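PDB 2WAE: penicillin-binding protein 2B from Streptococcus pneumoniae, which probably forms the peptide cross-links between glycan strands of cell-wall peptidoglycan during peripheral growth, and is a target of penicillin. Local coordinates for residues P281-H286 with E294-I299; T52-S57 with N186-T191; D92-A97 with Y176-L181; S48-K53 with I285-H290; T75-V80 with S218-R223. One frame throughout, in Å; residues are numbered along the deposited sequence. Where two conformers were deposited one is given.

Contacts 1 and 4 build one antiparallel sheet in the order 50-55, 282-287, 293-300; they share Ile285 and His286, and their centres lie 11 Å apart. The zinc ion sits on one face of contact 1, and contact 4 bonds the other ring nitrogen of His286. Contact 2 packs the opposite face of strand 50-55, bearing Thr52 and Val54, against the turn entering strand 189-191, its centre 10 Å from that of contact 1. Strand 189-191 then joins strand 72-83, central in a second sheet whose other edge strand, 215-225, pairs with it in contact 5. Contact 3, a helix pair, lies about 15 Å from contact 1 by nearest atoms. All lie away from the transpeptidase serine, Ser386.

Contact 1: P281-H286 with E294-I299; sequences PVKEIH and ESVENI. Unlike the reference sequence in segment 281-286: Pro281 (reference Ser). Unlike the reference sequence in segment 294-299: Glu297 (reference Asp), Asn298 (reference Thr). With ZN (zinc ion), chain B.
Glu284 and Glu297 reach out side by side from neighbouring strands and hold one zinc ion between them. OE1 of Glu284 and OE2 of Glu297 each lie 2.2 Å from the metal, and the carboxylate planes are turned 29° apart. Each acid binds through one oxygen, since its second oxygen stands much further off. Sharing the cation is what lets Glu284 OE1 and Glu297 OE2 come within 3.0 Å of each other, two acceptors that would otherwise be expected to repel. His286 joins the site from the same face, with zinc in its ring plane; at 2.8 Å from the zinc, His286 NE2 is a distant ligand in this conformer. The backbone O of Ser50, in strand 50-55, accepts from its ND1.

Carrying the site is a beta hairpin, strands 282-287 and 293-300, in which residues two apart, such as Glu284 and His286, share a face. Glu284 N donates to Glu297 O at 2.6 Å, whereas the return bond from Glu297 N is weak. Ile299 N reaches Val282 O at 2.8 Å, approaching from above the carbonyl plane, and Glu294 N bonds His286 O.

Further along the same face, apolar contacts follow: Ile299 CD1 lies against the CG of Glu284 and 3.9 Å from Val282 CG1. On the opposite face the long methylene chain of Lys283 runs alongside Asn298, its CD 4.0 Å from Val296 CG2.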
# COMPACT_ATOMS: atom_id res chain seq x y z
N PRO A 281 3.37 29.26 5.06
CA PRO A 281 3.62 30.69 5.06
C PRO A 281 5.06 30.87 5.48
O PRO A 281 5.48 30.27 6.46
CB PRO A 281 2.68 31.23 6.13
CG PRO A 281 2.56 30.12 7.09
CD PRO A 281 2.58 28.85 6.24
N VAL A 282 5.83 31.66 4.74
CA VAL A 282 7.24 31.84 5.05
C VAL A 282 7.51 33.29 5.43
O VAL A 282 6.93 34.21 4.85
CB VAL A 282 8.15 31.42 3.88
CG1 VAL A 282 9.62 31.61 4.25
CG2 VAL A 282 7.89 29.98 3.49
N LYS A 283 8.38 33.47 6.42
CA LYS A 283 8.80 34.78 6.89
C LYS A 283 10.31 34.83 6.90
O LYS A 283 10.96 33.84 7.23
CB LYS A 283 8.29 35.03 8.30
CG LYS A 283 6.80 35.29 8.39
CD LYS A 283 6.36 35.35 9.85
CE LYS A 283 4.92 35.85 9.97
NZ LYS A 283 3.93 34.99 9.25
N GLU A 284 10.87 35.98 6.53
CA GLU A 284 12.30 36.21 6.71
C GLU A 284 12.54 37.14 7.89
O GLU A 284 11.77 38.07 8.14
CB GLU A 284 12.96 36.77 5.45
CG GLU A 284 13.66 35.71 4.59
CD GLU A 284 14.32 36.29 3.35
OE1 GLU A 284 14.56 37.52 3.31
OE2 GLU A 284 14.61 35.52 2.40
N ILE A 285 13.61 36.86 8.62
CA ILE A 285 14.08 37.77 9.65
C ILE A 285 15.55 38.06 9.33
O ILE A 285 16.30 37.15 8.98
CB ILE A 285 13.92 37.16 11.07
CG1 ILE A 285 12.44 36.98 11.43
CG2 ILE A 285 14.56 38.04 12.12
CD1 ILE A 285 11.81 35.70 10.92
N HIS A 286 15.95 39.33 9.39
CA HIS A 286 17.36 39.69 9.22
C HIS A 286 17.95 40.29 10.48
O HIS A 286 17.26 40.95 11.25
CB HIS A 286 17.58 40.60 8.01
CG HIS A 286 17.47 39.88 6.70
ND1 HIS A 286 18.31 38.84 6.36
CD2 HIS A 286 16.62 40.04 5.66
CE1 HIS A 286 17.98 38.39 5.17
NE2 HIS A 286 16.96 39.10 4.72
N GLU A 294 15.84 42.57 13.50
CA GLU A 294 15.62 43.93 13.01
C GLU A 294 14.16 44.18 12.65
O GLU A 294 13.53 45.11 13.15
CB GLU A 294 16.51 44.21 11.81
CG GLU A 294 17.98 44.43 12.15
CD GLU A 294 18.84 44.64 10.91
OE1 GLU A 294 18.68 43.87 9.93
OE2 GLU A 294 19.68 45.57 10.93
N SER A 295 13.62 43.33 11.78
CA SER A 295 12.21 43.40 11.40
C SER A 295 11.80 42.03 10.86
O SER A 295 12.66 41.22 10.48
CB SER A 295 12.00 44.46 10.32
OG SER A 295 12.79 44.18 9.18
N VAL A 296 10.50 41.77 10.83
CA VAL A 296 9.98 40.48 10.39
C VAL A 296 9.20 40.58 9.08
O VAL A 296 8.00 40.85 9.09
CB VAL A 296 9.09 39.83 11.47
CG1 VAL A 296 8.16 40.87 12.08
CG2 VAL A 296 8.30 38.67 10.89
N GLU A 297 9.90 40.38 7.95
CA GLU A 297 9.28 40.47 6.63
C GLU A 297 8.74 39.14 6.09
O GLU A 297 9.26 38.06 6.42
CB GLU A 297 10.23 41.11 5.61
CG GLU A 297 11.23 40.14 4.99
CD GLU A 297 12.41 40.85 4.35
OE1 GLU A 297 12.59 42.06 4.61
OE2 GLU A 297 13.16 40.19 3.59
N ASN A 298 7.70 39.22 5.27
CA ASN A 298 6.99 38.03 4.79
C ASN A 298 7.34 37.67 3.36
O ASN A 298 7.52 38.54 2.51
CB ASN A 298 5.48 38.22 4.90
CG ASN A 298 4.99 38.08 6.32
OD1 ASN A 298 5.58 38.62 7.25
ND2 ASN A 298 3.89 37.35 6.49
N ILE A 299 7.44 36.37 3.10
CA ILE A 299 7.79 35.92 1.77
C ILE A 299 6.57 35.28 1.13
O ILE A 299 6.10 35.74 0.08
CB ILE A 299 8.96 34.92 1.80
CG1 ILE A 299 10.19 35.56 2.45
CG2 ILE A 299 9.29 34.44 0.40
CD1 ILE A 299 11.38 34.63 2.60
ZN ZN B . 15.04 39.55 2.73

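Contact 2: T52-S57 with N186-T191; sequences TKVTTS and NFATGT. Unlike the reference sequence in segment 52-57: Val54 (reference Ile), Thr56 (reference Ser).
Val54 presses its side chain onto the backbone where Phe187 leads into Ala188, and this is the close part of the contact. Its CG1, anti to the carbonyl carbon (chi1 -65°), is directed at the chain and comes within 3.7 Å of Ala188 N. The same methyl meets the Ala188 CB at 3.9 Å and the Phe187 CB at 4.2 Å, while CG2 lies 3.8 Å from Phe187 O. Both methyls of the branched valine thus rest on the one peptide between Phe187 and Ala188, CG1 by its N and CG2 by its O, and the small alanine lets CG1 come close. Phe187 has a left-handed backbone conformation (phi 74°), which turns the chain here.

Contact is looser toward Thr52. Its CG2 comes no closer than 4.5 Å to Phe187 CD1, meeting the ring obliquely, and no hydrogen bond links the two segments. Every touching residue remains partly exposed, as expected of surface packing.

The two segments belong to different sheets. Val54 and Thr52 are bonded through their backbones to strand 282-287, whose Leu287 and Ile285 also touch the Phe187 ring, whereas Phe187, Ala188 and Gly190 pair with strand 72-83 and the residues that follow it.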
# COMPACT_ATOMS: atom_id res chain seq x y z
N THR A 52 18.43 34.70 7.61
CA THR A 52 17.69 33.56 8.17
C THR A 52 16.17 33.57 7.92
O THR A 52 15.50 34.59 8.12
CB THR A 52 17.97 33.33 9.68
OG1 THR A 52 17.15 32.27 10.17
CG2 THR A 52 17.71 34.59 10.50
N LYS A 53 15.63 32.44 7.51
CA LYS A 53 14.20 32.34 7.21
C LYS A 53 13.49 31.21 7.97
O LYS A 53 14.03 30.11 8.08
CB LYS A 53 13.99 32.18 5.69
CG LYS A 53 14.86 31.10 5.06
CD LYS A 53 14.93 31.22 3.54
CE LYS A 53 15.43 29.90 2.94
NZ LYS A 53 15.54 29.90 1.45
N VAL A 54 12.31 31.49 8.52
CA VAL A 54 11.55 30.52 9.31
C VAL A 54 10.21 30.22 8.67
O VAL A 54 9.68 31.00 7.89
CB VAL A 54 11.25 30.99 10.76
CG1 VAL A 54 12.53 31.14 11.57
CG2 VAL A 54 10.40 32.25 10.78
N THR A 55 9.65 29.08 9.04
CA THR A 55 8.47 28.56 8.36
C THR A 55 7.44 27.98 9.32
O THR A 55 7.76 27.55 10.43
CB THR A 55 8.89 27.54 7.27
OG1 THR A 55 7.73 26.91 6.70
CG2 THR A 55 9.80 26.47 7.85
N THR A 56 6.18 27.96 8.90
CA THR A 56 5.11 27.36 9.68
C THR A 56 4.16 26.51 8.83
O THR A 56 3.69 26.95 7.77
CB THR A 56 4.36 28.42 10.52
OG1 THR A 56 3.21 27.81 11.11
CG2 THR A 56 3.92 29.60 9.65
N SER A 57 3.86 25.30 9.28
CA SER A 57 3.06 24.38 8.48
C SER A 57 1.59 24.78 8.33
O SER A 57 1.06 25.54 9.12
CB SER A 57 3.19 22.96 9.04
OG SER A 57 2.66 22.92 10.36
N ASN A 186 15.44 29.47 16.91
CA ASN A 186 15.46 30.93 17.05
C ASN A 186 14.60 31.67 16.02
O ASN A 186 14.73 31.44 14.82
CB ASN A 186 16.90 31.47 16.99
CG ASN A 186 17.61 31.41 18.34
OD1 ASN A 186 17.13 30.80 19.30
ND2 ASN A 186 18.76 32.06 18.43
N PHE A 187 13.72 32.55 16.48
CA PHE A 187 12.82 33.32 15.62
C PHE A 187 11.67 32.51 15.04
O PHE A 187 10.74 33.09 14.48
CB PHE A 187 13.57 34.02 14.49
CG PHE A 187 14.77 34.78 14.94
CD1 PHE A 187 16.04 34.34 14.63
CD2 PHE A 187 14.62 35.94 15.69
CE1 PHE A 187 17.16 35.05 15.04
CE2 PHE A 187 15.73 36.64 16.11
CZ PHE A 187 17.00 36.20 15.79
N ALA A 188 11.72 31.19 15.17
CA ALA A 188 10.66 30.34 14.65
C ALA A 188 9.48 30.33 15.62
O ALA A 188 9.63 30.67 16.79
CB ALA A 188 11.16 28.91 14.41
N THR A 189 8.32 29.92 15.10
CA THR A 189 7.13 29.75 15.90
C THR A 189 6.73 28.28 15.91
O THR A 189 6.36 27.73 14.88
CB THR A 189 5.96 30.57 15.34
OG1 THR A 189 6.28 31.97 15.43
CG2 THR A 189 4.67 30.27 16.09
N GLY A 190 6.84 27.65 17.07
CA GLY A 190 6.50 26.24 17.22
C GLY A 190 5.29 26.01 18.12
O GLY A 190 4.93 26.86 18.94
N THR A 191 4.67 24.85 17.96
CA THR A 191 3.55 24.44 18.80
C THR A 191 4.08 23.79 20.08
O THR A 191 5.08 23.08 20.06
CB THR A 191 2.64 23.44 18.07
OG1 THR A 191 2.00 24.13 16.98
CG2 THR A 191 1.58 22.87 18.99

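Contact 3: D92-A97 with Y176-L181; sequences DLKEIA and YLFSQL. Unlike the reference sequence in segment 92-97: Ile96 (reference Thr).
The helices carrying Ala97 and Leu177 pass 8.5 Å apart at their axes, with their N-to-C directions 123° apart, and come nearest where the CA atoms of Ala97 and Leu177 are 5.3 Å from each other. Such an approach suits alanine, whose one-carbon side chain allows it: its CB sits 3.8 Å from the Leu177 CB and also touches the backbone of Phe178. Leu177 reaches past it, CD1 resting 3.4 Å from Ala97 O.

The pair lies in the helical part of the N-terminal region assigned to the PBP dimerisation family, where helix 90-100 follows strand 72-83 and helix 171-182 precedes strand 189-191. Phe82 of strand 72-83 touches Leu93 and Leu181, so the helices pack against the sheet as well as each other.

Phe178 fills the side of the contact by Lys94. With CG anti to the backbone N (chi1 173°), its ring reaches across to the other helix. Lys94 N lies in the ring plane at the Phe178 edge, 3.5 Å from CD1, and Phe178 CE1 lies 3.7 Å from the Leu93 CB. Lys94 CG comes up to the ring's rim near CD1, while the amine extends beyond to a cation-pi contact with Tyr119. Leu181 sets its CD1 methyl against Leu93, Ile96 and Ala97: CD1 is 3.6 Å from Leu93 O and 3.8 Å from Ile96 CG2.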
# COMPACT_ATOMS: atom_id res chain seq x y z
N ASP A 92 15.56 31.96 31.53
CA ASP A 92 14.37 32.60 30.98
C ASP A 92 13.32 31.59 30.50
O ASP A 92 12.12 31.78 30.74
CB ASP A 92 14.74 33.56 29.84
CG ASP A 92 15.59 34.74 30.31
OD1 ASP A 92 15.50 35.12 31.50
OD2 ASP A 92 16.35 35.30 29.48
N LEU A 93 13.76 30.52 29.83
CA LEU A 93 12.84 29.48 29.37
C LEU A 93 12.17 28.72 30.51
O LEU A 93 10.96 28.50 30.49
CB LEU A 93 13.49 28.51 28.39
CG LEU A 93 13.79 29.01 26.97
CD1 LEU A 93 14.15 27.81 26.12
CD2 LEU A 93 12.63 29.78 26.34
N LYS A 94 12.96 28.30 31.50
CA LYS A 94 12.43 27.78 32.77
C LYS A 94 11.31 28.62 33.39
O LYS A 94 10.30 28.07 33.82
CB LYS A 94 13.54 27.68 33.80
CG LYS A 94 14.46 26.48 33.68
CD LYS A 94 15.49 26.58 34.80
CE LYS A 94 16.33 25.33 34.94
NZ LYS A 94 17.09 25.34 36.23
N GLU A 95 11.51 29.94 33.45
CA GLU A 95 10.52 30.85 34.02
C GLU A 95 9.23 30.90 33.21
O GLU A 95 8.15 31.05 33.77
CB GLU A 95 11.09 32.26 34.19
CG GLU A 95 12.32 32.34 35.08
CD GLU A 95 12.03 32.07 36.54
OE1 GLU A 95 10.91 32.39 37.00
OE2 GLU A 95 12.91 31.54 37.25
N ILE A 96 9.36 30.75 31.90
CA ILE A 96 8.21 30.66 31.00
C ILE A 96 7.43 29.35 31.16
O ILE A 96 6.19 29.37 31.13
CB ILE A 96 8.62 30.92 29.52
CG1 ILE A 96 9.08 32.37 29.36
CG2 ILE A 96 7.47 30.67 28.58
CD1 ILE A 96 9.71 32.71 28.03
N ALA A 97 8.12 28.23 31.34
CA ALA A 97 7.47 26.95 31.59
C ALA A 97 6.64 26.97 32.89
O ALA A 97 5.48 26.55 32.90
CB ALA A 97 8.50 25.84 31.65
N TYR A 176 9.03 19.15 31.16
CA TYR A 176 8.43 18.81 29.89
C TYR A 176 8.18 20.04 29.02
O TYR A 176 8.50 20.06 27.83
CB TYR A 176 7.12 18.09 30.14
CG TYR A 176 6.41 17.73 28.86
CD1 TYR A 176 6.81 16.62 28.12
CD2 TYR A 176 5.35 18.50 28.40
CE1 TYR A 176 6.16 16.28 26.95
CE2 TYR A 176 4.70 18.17 27.23
CZ TYR A 176 5.11 17.07 26.51
OH TYR A 176 4.44 16.76 25.35
N LEU A 177 7.59 21.07 29.62
CA LEU A 177 7.31 22.32 28.93
C LEU A 177 8.60 23.03 28.52
O LEU A 177 8.72 23.51 27.39
CB LEU A 177 6.47 23.24 29.82
CG LEU A 177 5.04 22.81 30.17
CD1 LEU A 177 4.54 23.74 31.25
CD2 LEU A 177 4.10 22.79 28.96
N PHE A 178 9.55 23.09 29.45
CA PHE A 178 10.87 23.64 29.13
C PHE A 178 11.42 22.98 27.87
O PHE A 178 11.99 23.66 27.01
CB PHE A 178 11.84 23.46 30.31
CG PHE A 178 13.25 23.85 29.98
CD1 PHE A 178 13.71 25.14 30.27
CD2 PHE A 178 14.12 22.95 29.38
CE1 PHE A 178 15.01 25.51 29.97
CE2 PHE A 178 15.42 23.32 29.08
CZ PHE A 178 15.87 24.60 29.37
N SER A 179 11.23 21.66 27.76
CA SER A 179 11.66 20.90 26.59
C SER A 179 11.00 21.40 25.32
O SER A 179 11.67 21.61 24.31
CB SER A 179 11.31 19.42 26.77
OG SER A 179 12.22 18.82 27.67
N GLN A 180 9.69 21.58 25.39
CA GLN A 180 8.90 22.02 24.25
C GLN A 180 9.31 23.39 23.75
O GLN A 180 9.38 23.61 22.54
CB GLN A 180 7.42 22.05 24.64
CG GLN A 180 6.79 20.69 24.88
CD GLN A 180 6.66 19.89 23.60
OE1 GLN A 180 5.87 20.23 22.71
NE2 GLN A 180 7.44 18.82 23.49
N LEU A 181 9.58 24.30 24.67
CA LEU A 181 10.07 25.63 24.33
C LEU A 181 11.50 25.56 23.79
O LEU A 181 11.86 26.28 22.86
CB LEU A 181 10.06 26.54 25.56
CG LEU A 181 8.80 26.50 26.41
CD1 LEU A 181 9.05 27.28 27.70
CD2 LEU A 181 7.63 27.06 25.63

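Contact 4: S48-K53 with I285-H290; sequences SASQTK and IHLDKH. Unlike the reference sequence in segment 285-290: His290 (reference Tyr).
A chi1 of -74° places the His286 ring beside its own backbone N, where ND1 can turn toward Ser50, and in Thr52 a chi1 of 176° sets CG2 between N and the carbonyl carbon, over the facing strand. The two strands, 50-55 and 282-287, run antiparallel in the three-stranded sheet that carries the zinc site, but their pairing is loose, and a side chain supplies one of its bonds. His286 ND1 donates to Ser50 O at 3.0 Å, using a lone pair in the carbonyl plane and staying close to the plane of the imidazole. In this conformer the bond helps to set the rotation of the ring, with NE2 toward the metal, so Ser50 acts as a second-shell partner of the zinc ion.

Gln51 comes up to the edge of the same ring, although its modelled approach is too close to be trusted; its NE2 makes a weak bond to Glu284 OE2.

On the other face the contacts are van der Waals, made by Leu287, Ser50 and Thr52. Leu287 lies against Ser50, their CB atoms 3.6 Å apart, and a small serine suits that closeness. Leu287 CD1 also meets Thr52 CG2 at 3.9 Å, the two side chains crossing at about a right angle. The same Thr52 methyl rests 3.3 Å from Ile285 O. In the backbone, Ile285 N donates to Thr52 O at 3.0 Å, nearly along the C=O axis.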
# COMPACT_ATOMS: atom_id res chain seq x y z
N SER A 48 28.76 42.51 5.34
CA SER A 48 28.38 41.26 6.07
C SER A 48 27.08 41.41 6.88
O SER A 48 27.08 42.02 7.95
CB SER A 48 29.53 40.80 6.97
OG SER A 48 30.01 41.86 7.79
N ALA A 49 25.99 40.86 6.36
CA ALA A 49 24.69 40.91 7.04
C ALA A 49 24.10 39.51 7.18
O ALA A 49 24.19 38.69 6.26
CB ALA A 49 23.74 41.82 6.28
N SER A 50 23.49 39.24 8.32
CA SER A 50 23.02 37.89 8.64
C SER A 50 21.68 37.57 7.99
O SER A 50 20.77 38.40 7.97
CB SER A 50 22.95 37.70 10.15
OG SER A 50 23.11 36.34 10.51
N GLN A 51 21.57 36.34 7.47
CA GLN A 51 20.38 35.89 6.74
C GLN A 51 19.76 34.69 7.45
O GLN A 51 20.47 33.77 7.85
CB GLN A 51 20.78 35.51 5.31
CG GLN A 51 19.78 34.64 4.55
CD GLN A 51 18.58 35.42 4.03
OE1 GLN A 51 18.65 36.64 3.84
NE2 GLN A 51 17.48 34.72 3.79
N THR A 52 18.43 34.70 7.61
CA THR A 52 17.69 33.56 8.17
C THR A 52 16.17 33.57 7.92
O THR A 52 15.50 34.59 8.12
CB THR A 52 17.97 33.33 9.68
OG1 THR A 52 17.15 32.27 10.17
CG2 THR A 52 17.71 34.59 10.50
N LYS A 53 15.63 32.44 7.51
CA LYS A 53 14.20 32.34 7.21
C LYS A 53 13.49 31.21 7.97
O LYS A 53 14.03 30.11 8.08
CB LYS A 53 13.99 32.18 5.69
CG LYS A 53 14.86 31.10 5.06
CD LYS A 53 14.93 31.22 3.54
CE LYS A 53 15.43 29.90 2.94
NZ LYS A 53 15.54 29.90 1.45
N ILE A 285 13.61 36.86 8.62
CA ILE A 285 14.08 37.77 9.65
C ILE A 285 15.55 38.06 9.33
O ILE A 285 16.30 37.15 8.98
CB ILE A 285 13.92 37.16 11.07
CG1 ILE A 285 12.44 36.98 11.43
CG2 ILE A 285 14.56 38.04 12.12
CD1 ILE A 285 11.81 35.70 10.92
N HIS A 286 15.95 39.33 9.39
CA HIS A 286 17.36 39.69 9.22
C HIS A 286 17.95 40.29 10.48
O HIS A 286 17.26 40.95 11.25
CB HIS A 286 17.58 40.60 8.01
CG HIS A 286 17.47 39.88 6.70
ND1 HIS A 286 18.31 38.84 6.36
CD2 HIS A 286 16.62 40.04 5.66
CE1 HIS A 286 17.98 38.39 5.17
NE2 HIS A 286 16.96 39.10 4.72
N LEU A 287 19.25 40.04 10.68
CA LEU A 287 19.94 40.34 11.92
C LEU A 287 21.01 41.43 11.75
O LEU A 287 21.58 41.59 10.68
CB LEU A 287 20.56 39.05 12.47
CG LEU A 287 19.76 37.77 12.19
CD1 LEU A 287 20.56 36.50 12.43
CD2 LEU A 287 18.47 37.74 13.00
N ASP A 288 21.27 42.16 12.83
CA ASP A 288 22.03 43.41 12.77
C ASP A 288 23.53 43.24 13.01
O ASP A 288 24.30 43.01 12.08
CB ASP A 288 21.43 44.43 13.74
CG ASP A 288 20.89 43.78 15.01
OD1 ASP A 288 21.57 42.91 15.58
OD2 ASP A 288 19.77 44.16 15.43
N LYS A 289 23.94 43.38 14.27
CA LYS A 289 25.34 43.22 14.64
C LYS A 289 25.54 41.91 15.41
O LYS A 289 26.27 41.02 14.97
CB LYS A 289 25.84 44.43 15.44
CG LYS A 289 25.06 44.72 16.72
CD LYS A 289 25.42 46.08 17.30
CE LYS A 289 24.80 47.20 16.47
NZ LYS A 289 24.83 48.49 17.22
N HIS A 290 24.88 41.80 16.56
CA HIS A 290 24.98 40.61 17.39
C HIS A 290 24.28 39.42 16.75
O HIS A 290 24.65 38.27 16.98
CB HIS A 290 24.41 40.88 18.79
CG HIS A 290 25.08 42.01 19.50
ND1 HIS A 290 26.38 41.92 19.96
CD2 HIS A 290 24.65 43.25 19.82
CE1 HIS A 290 26.71 43.07 20.54
NE2 HIS A 290 25.68 43.89 20.46

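Contact 5: T75-V80 with S218-R223; sequences TLKQVV and STSWDR
Strands 72-83 and 215-225 form an edge of a three-stranded antiparallel sheet, and Lys77 and Ser220 stand at the middle of their pairing. Thr75 with Asp222, Lys77 with Ser220, and Val79 with Ser218 are hydrogen-bonded pairs, each using both of its backbone bonds. The straightest runs from Lys77 N to Ser220 O at 2.9 Å (175° at the hydrogen), though the donor stands above the carbonyl plane. Between these pairs, Leu76 faces Trp221 and Gln78 faces Thr219.

Two different faces result. On one, Lys77 leaves its backbone through the position between N and the carbonyl carbon (chi1 60°), then extends over Ser220 to cross Asp222 at about a right angle. Its NZ and Asp222 OD1 form a long, weak salt bridge of 3.5 Å, so the lysine probably owes much of its position to packing of its methylenes, CD lying 3.7 Å from Asp222 OD2. Ser220, small and buried, leaves room for Val79 CG2, which is 3.6 Å from its CB.

On the other face Leu76 runs alongside the indole, Leu76 CD1 lying 3.6 Å from Trp221 NE1. Leu76 CG touches Thr219 CG2 at 3.7 Å. That threonine methyl also lies above one face of the indole, offset toward the rim. A water joins Gln78 OE1, to which it donates, with Thr219 OG1.

Strand 72-83 is the central one: strand 189-191 flanks its other edge, while helix 199-208 meets Gln78 through Val202 and Val80 through Ile205.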
# COMPACT_ATOMS: atom_id res chain seq x y z
N THR A 75 -10.08 18.15 11.72
CA THR A 75 -10.87 18.76 12.76
C THR A 75 -10.06 19.90 13.36
O THR A 75 -8.93 19.71 13.80
CB THR A 75 -11.45 17.72 13.76
OG1 THR A 75 -11.79 18.36 14.99
CG2 THR A 75 -10.48 16.56 14.03
N LEU A 76 -10.61 21.11 13.30
CA LEU A 76 -9.88 22.32 13.67
C LEU A 76 -9.83 22.50 15.19
O LEU A 76 -10.84 22.35 15.87
CB LEU A 76 -10.55 23.51 12.99
CG LEU A 76 -9.85 24.87 12.91
CD1 LEU A 76 -10.17 25.52 11.57
CD2 LEU A 76 -10.29 25.76 14.08
N LYS A 77 -8.64 22.80 15.72
CA LYS A 77 -8.46 23.01 17.16
C LYS A 77 -7.52 24.17 17.47
O LYS A 77 -6.82 24.66 16.58
CB LYS A 77 -7.90 21.74 17.81
CG LYS A 77 -6.55 21.32 17.24
CD LYS A 77 -5.83 20.32 18.13
CE LYS A 77 -4.50 19.93 17.50
NZ LYS A 77 -3.65 19.16 18.46
N GLN A 78 -7.47 24.61 18.73
CA GLN A 78 -6.53 25.67 19.11
C GLN A 78 -5.41 25.21 20.04
O GLN A 78 -5.66 24.47 20.99
CB GLN A 78 -7.27 26.85 19.72
CG GLN A 78 -8.28 27.45 18.77
CD GLN A 78 -8.76 28.80 19.23
OE1 GLN A 78 -7.98 29.74 19.27
NE2 GLN A 78 -10.04 28.90 19.57
N VAL A 79 -4.19 25.67 19.78
CA VAL A 79 -3.04 25.21 20.54
C VAL A 79 -2.18 26.35 21.06
O VAL A 79 -2.17 27.44 20.49
CB VAL A 79 -2.14 24.32 19.67
CG1 VAL A 79 -1.06 23.71 20.52
CG2 VAL A 79 -2.95 23.23 19.00
N VAL A 80 -1.43 26.09 22.12
CA VAL A 80 -0.43 27.06 22.56
C VAL A 80 0.74 27.06 21.58
O VAL A 80 1.25 26.00 21.23
CB VAL A 80 0.14 26.71 23.94
CG1 VAL A 80 1.08 27.80 24.40
CG2 VAL A 80 -0.98 26.52 24.94
N SER A 218 -2.58 29.66 18.55
CA SER A 218 -2.75 29.55 17.11
C SER A 218 -3.65 28.37 16.82
O SER A 218 -4.07 27.66 17.74
CB SER A 218 -1.39 29.43 16.42
OG SER A 218 -0.79 28.17 16.70
N THR A 219 -3.96 28.17 15.55
CA THR A 219 -4.93 27.17 15.13
C THR A 219 -4.21 26.01 14.48
O THR A 219 -3.42 26.21 13.57
CB THR A 219 -5.91 27.78 14.12
OG1 THR A 219 -6.82 28.65 14.81
CG2 THR A 219 -6.70 26.71 13.40
N SER A 220 -4.49 24.80 14.96
CA SER A 220 -3.94 23.58 14.38
C SER A 220 -5.09 22.66 14.01
O SER A 220 -6.25 23.04 14.09
CB SER A 220 -3.00 22.90 15.38
OG SER A 220 -2.41 21.74 14.83
N TRP A 221 -4.74 21.44 13.60
CA TRP A 221 -5.71 20.53 13.01
C TRP A 221 -5.38 19.13 13.49
O TRP A 221 -4.23 18.71 13.41
CB TRP A 221 -5.64 20.61 11.48
CG TRP A 221 -6.08 21.95 10.94
CD1 TRP A 221 -7.37 22.36 10.68
CD2 TRP A 221 -5.24 23.07 10.60
NE1 TRP A 221 -7.38 23.65 10.21
CE2 TRP A 221 -6.09 24.11 10.15
CE3 TRP A 221 -3.86 23.29 10.64
CZ2 TRP A 221 -5.59 25.35 9.74
CZ3 TRP A 221 -3.37 24.53 10.23
CH2 TRP A 221 -4.24 25.54 9.78
N ASP A 222 -6.37 18.42 14.02
CA ASP A 222 -6.22 16.98 14.24
C ASP A 222 -6.67 16.26 12.98
O ASP A 222 -7.61 16.69 12.30
CB ASP A 222 -7.03 16.48 15.45
CG ASP A 222 -6.26 16.59 16.76
OD1 ASP A 222 -5.02 16.43 16.75
OD2 ASP A 222 -6.89 16.84 17.82
N ARG A 223 -5.96 15.20 12.64
CA ARG A 223 -6.30 14.40 11.48
C ARG A 223 -7.01 13.15 11.99
O ARG A 223 -6.50 12.45 12.88
CB ARG A 223 -5.03 14.02 10.71
CG ARG A 223 -5.25 13.23 9.45
CD ARG A 223 -5.71 14.15 8.35
NE ARG A 223 -5.38 13.61 7.03
CZ ARG A 223 -5.59 14.25 5.89
NH1 ARG A 223 -6.15 15.45 5.90
NH2 ARG A 223 -5.24 13.68 4.73
O HOH W 1 -6.08 30.62 16.89